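Local structure of monomethylamine methyltransferase MtmB1 (Methanosarcina barkeri, 1NTH) at residues Y43-K48 with T274-V279; K423-C428 with K432-T437. The protein transfers the methyl group of monomethylamine to the corrinoid cofactor of its partner protein MtmC, a step of methanogenesis from methylamine. One frame throughout, in Å; residues are numbered along the deposited sequence.

Contact 1. Residues Y43-K48 with T274-V279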
loop_
_atom_site.group_PDB
_atom_site.type_symbol
_atom_site.label_atom_id
_atom_site.label_comp_id
_atom_site.label_asym_id
_atom_site.label_seq_id
_atom_site.Cartn_x
_atom_site.Cartn_y
_atom_site.Cartn_z
ATOM N N TYR A 43 11.900 24.500 47.981
ATOM C CA TYR A 43 11.671 23.067 48.149
ATOM C C TYR A 43 12.848 22.370 48.823
ATOM O O TYR A 43 12.820 21.159 49.036
ATOM C CB TYR A 43 11.374 22.406 46.799
ATOM C CG TYR A 43 9.995 22.716 46.270
ATOM C CD1 TYR A 43 9.794 23.730 45.334
ATOM C CD2 TYR A 43 8.883 22.012 46.728
ATOM C CE1 TYR A 43 8.515 24.034 44.867
ATOM C CE2 TYR A 43 7.603 22.308 46.269
ATOM C CZ TYR A 43 7.427 23.317 45.339
ATOM O OH TYR A 43 6.163 23.603 44.881
ATOM N N GLY A 44 13.878 23.140 49.160
ATOM C CA GLY A 44 15.047 22.581 49.816
ATOM C C GLY A 44 15.698 21.435 49.067
ATOM O O GLY A 44 16.095 20.436 49.668
ATOM N N LEU A 45 15.827 21.575 47.753
ATOM C CA LEU A 45 16.430 20.519 46.952
ATOM C C LEU A 45 17.919 20.349 47.228
ATOM O O LEU A 45 18.685 21.312 47.203
ATOM C CB LEU A 45 16.201 20.789 45.463
ATOM C CG LEU A 45 14.737 20.931 45.039
ATOM C CD1 LEU A 45 14.666 21.136 43.529
ATOM C CD2 LEU A 45 13.949 19.692 45.448
ATOM N N ASP A 46 18.314 19.109 47.493
ATOM C CA ASP A 46 19.701 18.757 47.776
ATOM C C ASP A 46 19.866 17.305 47.336
ATOM O O ASP A 46 19.301 16.399 47.951
ATOM C CB ASP A 46 19.979 18.876 49.277
ATOM C CG ASP A 46 21.447 18.685 49.620
ATOM O OD1 ASP A 46 22.202 18.166 48.773
ATOM O OD2 ASP A 46 21.845 19.048 50.748
ATOM N N PHE A 47 20.631 17.083 46.271
ATOM C CA PHE A 47 20.829 15.732 45.750
ATOM C C PHE A 47 21.881 14.927 46.506
ATOM O O PHE A 47 22.044 13.728 46.275
ATOM C CB PHE A 47 21.174 15.793 44.260
ATOM C CG PHE A 47 20.077 16.377 43.402
ATOM C CD1 PHE A 47 18.819 16.661 43.938
ATOM C CD2 PHE A 47 20.300 16.630 42.053
ATOM C CE1 PHE A 47 17.803 17.188 43.138
ATOM C CE2 PHE A 47 19.289 17.156 41.247
ATOM C CZ PHE A 47 18.042 17.436 41.790
ATOM N N LYS A 48 22.597 15.596 47.402
ATOM C CA LYS A 48 23.610 14.951 48.232
ATOM C C LYS A 48 24.564 13.994 47.513
ATOM O O LYS A 48 24.838 12.896 48.001
ATOM C CB LYS A 48 22.913 14.225 49.385
ATOM C CG LYS A 48 22.023 15.146 50.205
ATOM C CD LYS A 48 21.158 14.385 51.191
ATOM C CE LYS A 48 20.236 15.338 51.938
ATOM N NZ LYS A 48 19.286 14.625 52.837
ATOM N N THR A 274 19.445 23.298 37.332
ATOM C CA THR A 274 19.360 22.789 35.970
ATOM C C THR A 274 18.411 21.591 35.900
ATOM O O THR A 274 17.760 21.370 34.880
ATOM C CB THR A 274 20.753 22.386 35.440
ATOM O OG1 THR A 274 21.633 23.517 35.505
ATOM C CG2 THR A 274 20.664 21.931 33.983
ATOM N N THR A 275 18.323 20.832 36.988
ATOM C CA THR A 275 17.439 19.671 37.021
ATOM C C THR A 275 15.981 20.127 37.072
ATOM O O THR A 275 15.101 19.495 36.488
ATOM C CB THR A 275 17.764 18.761 38.224
ATOM O OG1 THR A 275 19.168 18.460 38.221
ATOM C CG2 THR A 275 16.981 17.448 38.130
ATOM N N ILE A 276 15.725 21.229 37.773
ATOM C CA ILE A 276 14.376 21.775 37.848
ATOM C C ILE A 276 13.950 22.135 36.424
ATOM O O ILE A 276 12.831 21.840 36.004
ATOM C CB ILE A 276 14.335 23.047 38.732
ATOM C CG1 ILE A 276 14.545 22.661 40.196
ATOM C CG2 ILE A 276 13.007 23.778 38.552
ATOM C CD1 ILE A 276 14.638 23.857 41.138
ATOM N N VAL A 277 14.855 22.764 35.682
ATOM C CA VAL A 277 14.577 23.143 34.300
ATOM C C VAL A 277 14.355 21.886 33.461
ATOM O O VAL A 277 13.448 21.842 32.626
ATOM C CB VAL A 277 15.752 23.952 33.692
ATOM C CG1 VAL A 277 15.611 24.041 32.176
ATOM C CG2 VAL A 277 15.774 25.346 34.290
ATOM N N ASP A 278 15.181 20.870 33.694
ATOM C CA ASP A 278 15.080 19.614 32.953
ATOM C C ASP A 278 13.699 18.984 33.143
ATOM O O ASP A 278 13.072 18.551 32.176
ATOM C CB ASP A 278 16.168 18.643 33.414
ATOM C CG ASP A 278 16.398 17.515 32.427
ATOM O OD1 ASP A 278 15.633 17.417 31.444
ATOM O OD2 ASP A 278 17.344 16.729 32.638
ATOM N N VAL A 279 13.225 18.927 34.385
ATOM C CA VAL A 279 11.903 18.363 34.647
ATOM C C VAL A 279 10.858 19.209 33.924
ATOM O O VAL A 279 9.932 18.682 33.303
ATOM C CB VAL A 279 11.597 18.323 36.169
ATOM C CG1 VAL A 279 10.128 17.978 36.411
ATOM C CG2 VAL A 279 12.499 17.292 36.841
#
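Leu-45 is the first residue of 43-48 to reach helix 271-288. It comes straight after Gly-44, whose positive phi closes the preceding helix, 24-42, in a Schellman motif and turns the chain out of it. CD1 is the branch that touches, lying 3.6 Å from CD1 of Ile-276 and 3.7 Å from CG1 of the same residue. The isoleucine starts off aslant, but chi1 of -70° puts CG1 on the leucine's side, and the extended chi2 carries CD1 out to it. Helix 271-288 belongs to the TIM barrel: it follows strands 255-259 and 263-264 and leads into strand 293-300, all in the parallel sheet, so the loop after 24-42 is laid against one of the barrel's helices. Next in line, Asp-46 turns back on its own chain, OD1 accepting from Lys-48 N at 2.9 Å in an Asx turn. Phe-47 then points at the helix again, and its ring's edge meets Thr-275, which comes from the opposite direction. CE2 and CZ form that edge, with Thr-275 CB in the ring plane, 3.7 Å from CE2. The hydroxyl OG1 is closer still, 3.3 Å from CE2, yet its hydrogen bond goes to Ile-271 O one turn back, while CG2 rests 3.8 Å from CZ. The phenylalanine is also held by its backbone N, bonded to Glu-272 OE2, and by its ring, stacked with Trp-317.

Contact 2. Residues K423-C428 with K432-T437; sequences KTFQEC and KTVTPT
Around Cys-428 O gather the backbone N, the hydroxyl and the methyl of Thr-437. Thr-437 N donates to it at 3.0 Å in a fairly straight bond, 162° at the hydrogen, although the N stands well above the carbonyl plane. Thr-437 OG1 lies 3.2 Å from the same Cys-428 O, but the hydroxyl could instead give its proton to a different acceptor, so this second bond stays open. The methyl CG2 presses in as well, 3.4 Å from Cys-428 O. A chi1 of 57° tucks OG1 back over its own backbone, and there it also accepts from Tyr-440 N, capping helix 438-454. A water extends the join by donating to Glu-427 O at 3.0 Å while it pairs with Thr-437 OG1.

The short helix 425-428 is fixed at its start by a capping box. Thr-424 N donates to Glu-427 OE1 on its anti lone pair, 3.0 Å away and nearly straight, and the return bond from Glu-427 N to Thr-424 OG1 is weak. Further along, Phe-425 offers its ring edge to Val-434, whose CG1 lies near the ring plane, 4.3 Å from CZ. Both side chains also lie against helix 140-148, at Ser-146. Val-434 has a positive phi and, with Thr-435, faces Asp-430. Helix 425-428 thus leads into an antiparallel beta hairpin of strands 429-430 and 435-436 with a G1 beta bulge; 432-437 supplies its return strand, and Thr-437 then caps the next helix.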
loop_
_atom_site.group_PDB
_atom_site.type_symbol
_atom_site.label_atom_id
_atom_site.label_comp_id
_atom_site.label_asym_id
_atom_site.label_seq_id
_atom_site.Cartn_x
_atom_site.Cartn_y
_atom_site.Cartn_z
ATOM N N LYS A 423 40.114 8.393 16.818
ATOM C CA LYS A 423 40.249 8.204 15.381
ATOM C C LYS A 423 38.937 8.282 14.622
ATOM O O LYS A 423 37.858 8.179 15.205
ATOM C CB LYS A 423 40.901 6.846 15.108
ATOM C CG LYS A 423 42.290 6.701 15.706
ATOM C CD LYS A 423 42.916 5.373 15.328
ATOM C CE LYS A 423 44.350 5.279 15.830
ATOM N NZ LYS A 423 45.004 4.022 15.375
ATOM N N THR A 424 39.042 8.470 13.311
ATOM C CA THR A 424 37.865 8.530 12.456
ATOM C C THR A 424 37.475 7.099 12.122
ATOM O O THR A 424 38.239 6.162 12.361
ATOM C CB THR A 424 38.152 9.252 11.127
ATOM O OG1 THR A 424 39.188 8.558 10.422
ATOM C CG2 THR A 424 38.574 10.693 11.373
ATOM N N PHE A 425 36.278 6.944 11.569
ATOM C CA PHE A 425 35.764 5.643 11.169
ATOM C C PHE A 425 36.764 4.951 10.240
ATOM O O PHE A 425 37.053 3.764 10.390
ATOM C CB PHE A 425 34.426 5.838 10.443
ATOM C CG PHE A 425 33.891 4.595 9.784
ATOM C CD1 PHE A 425 33.388 3.547 10.543
ATOM C CD2 PHE A 425 33.870 4.488 8.395
ATOM C CE1 PHE A 425 32.863 2.406 9.927
ATOM C CE2 PHE A 425 33.349 3.355 7.770
ATOM C CZ PHE A 425 32.845 2.312 8.541
ATOM N N GLN A 426 37.292 5.711 9.286
ATOM C CA GLN A 426 38.236 5.178 8.312
ATOM C C GLN A 426 39.531 4.667 8.939
ATOM O O GLN A 426 40.195 3.800 8.375
ATOM C CB GLN A 426 38.582 6.241 7.262
ATOM C CG GLN A 426 37.429 6.692 6.365
ATOM C CD GLN A 426 36.658 7.887 6.914
ATOM O OE1 GLN A 426 36.090 8.672 6.150
ATOM N NE2 GLN A 426 36.624 8.024 8.232
ATOM N N GLU A 427 39.879 5.200 10.106
ATOM C CA GLU A 427 41.109 4.808 10.784
ATOM C C GLU A 427 40.985 3.616 11.729
ATOM O O GLU A 427 41.938 2.855 11.886
ATOM C CB GLU A 427 41.683 6.003 11.556
ATOM C CG GLU A 427 41.979 7.218 10.690
ATOM C CD GLU A 427 42.519 8.396 11.486
ATOM O OE1 GLU A 427 41.839 8.854 12.431
ATOM O OE2 GLU A 427 43.628 8.869 11.161
ATOM N N CYS A 428 39.827 3.442 12.362
ATOM C CA CYS A 428 39.670 2.325 13.292
ATOM C C CYS A 428 38.749 1.211 12.802
ATOM O O CYS A 428 38.409 0.298 13.555
ATOM C CB CYS A 428 39.213 2.831 14.661
ATOM S SG CYS A 428 37.658 3.734 14.670
ATOM N N LYS A 432 35.911 -1.273 3.849
ATOM C CA LYS A 432 35.360 -2.183 2.851
ATOM C C LYS A 432 34.411 -3.240 3.409
ATOM O O LYS A 432 33.377 -3.530 2.805
ATOM C CB LYS A 432 36.499 -2.846 2.072
ATOM C CG LYS A 432 37.159 -1.904 1.072
ATOM C CD LYS A 432 38.362 -2.524 0.375
ATOM C CE LYS A 432 39.573 -2.585 1.292
ATOM N NZ LYS A 432 40.805 -3.001 0.558
ATOM N N THR A 433 34.749 -3.806 4.561
ATOM C CA THR A 433 33.913 -4.835 5.171
ATOM C C THR A 433 33.122 -4.310 6.366
ATOM O O THR A 433 32.349 -5.044 6.983
ATOM C CB THR A 433 34.764 -6.026 5.632
ATOM O OG1 THR A 433 35.793 -5.559 6.514
ATOM C CG2 THR A 433 35.399 -6.717 4.431
ATOM N N VAL A 434 33.320 -3.034 6.679
ATOM C CA VAL A 434 32.641 -2.388 7.798
ATOM C C VAL A 434 32.840 -3.170 9.093
ATOM O O VAL A 434 31.883 -3.505 9.788
ATOM C CB VAL A 434 31.125 -2.228 7.522
ATOM C CG1 VAL A 434 30.506 -1.279 8.545
ATOM C CG2 VAL A 434 30.906 -1.704 6.115
ATOM N N THR A 435 34.096 -3.464 9.411
ATOM C CA THR A 435 34.424 -4.190 10.630
ATOM C C THR A 435 35.531 -3.461 11.389
ATOM O O THR A 435 36.443 -2.896 10.783
ATOM C CB THR A 435 34.880 -5.627 10.316
ATOM O OG1 THR A 435 35.943 -5.593 9.359
ATOM C CG2 THR A 435 33.724 -6.437 9.750
ATOM N N PRO A 436 35.459 -3.457 12.729
ATOM C CA PRO A 436 36.481 -2.779 13.531
ATOM C C PRO A 436 37.852 -3.437 13.424
ATOM O O PRO A 436 37.959 -4.638 13.167
ATOM C CB PRO A 436 35.913 -2.856 14.946
ATOM C CG PRO A 436 35.154 -4.144 14.928
ATOM C CD PRO A 436 34.436 -4.069 13.595
ATOM N N THR A 437 38.895 -2.638 13.615
ATOM C CA THR A 437 40.265 -3.137 13.562
ATOM C C THR A 437 40.563 -3.882 14.856
ATOM O O THR A 437 39.849 -3.730 15.847
ATOM C CB THR A 437 41.285 -1.985 13.432
ATOM O OG1 THR A 437 41.119 -1.074 14.526
ATOM C CG2 THR A 437 41.091 -1.239 12.119
HETATM O O HOH W 1 42.746 1.212 14.302
#

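In the fold
Contact 1 and contact 2 lie on opposite sides of the chain's centre, 42 Å apart between their centres and about 28 Å at their nearest atoms, so they do not touch. They share no helix or strand, and along the chain contact 1 closes before contact 2 opens. Contact 1 is long-range: it brings the loop between helices 24-42 and 56-73 to helix 271-288, 226 residues on, and so ties the N-terminal part of the chain to the TIM barrel. Contact 2 is local, closing a turn of chain around the hairpin that precedes the C-terminal helix 438-454. There Thr-435 also packs on Arg-4 of a second subunit, whereas contact 1 lies wholly within its own chain.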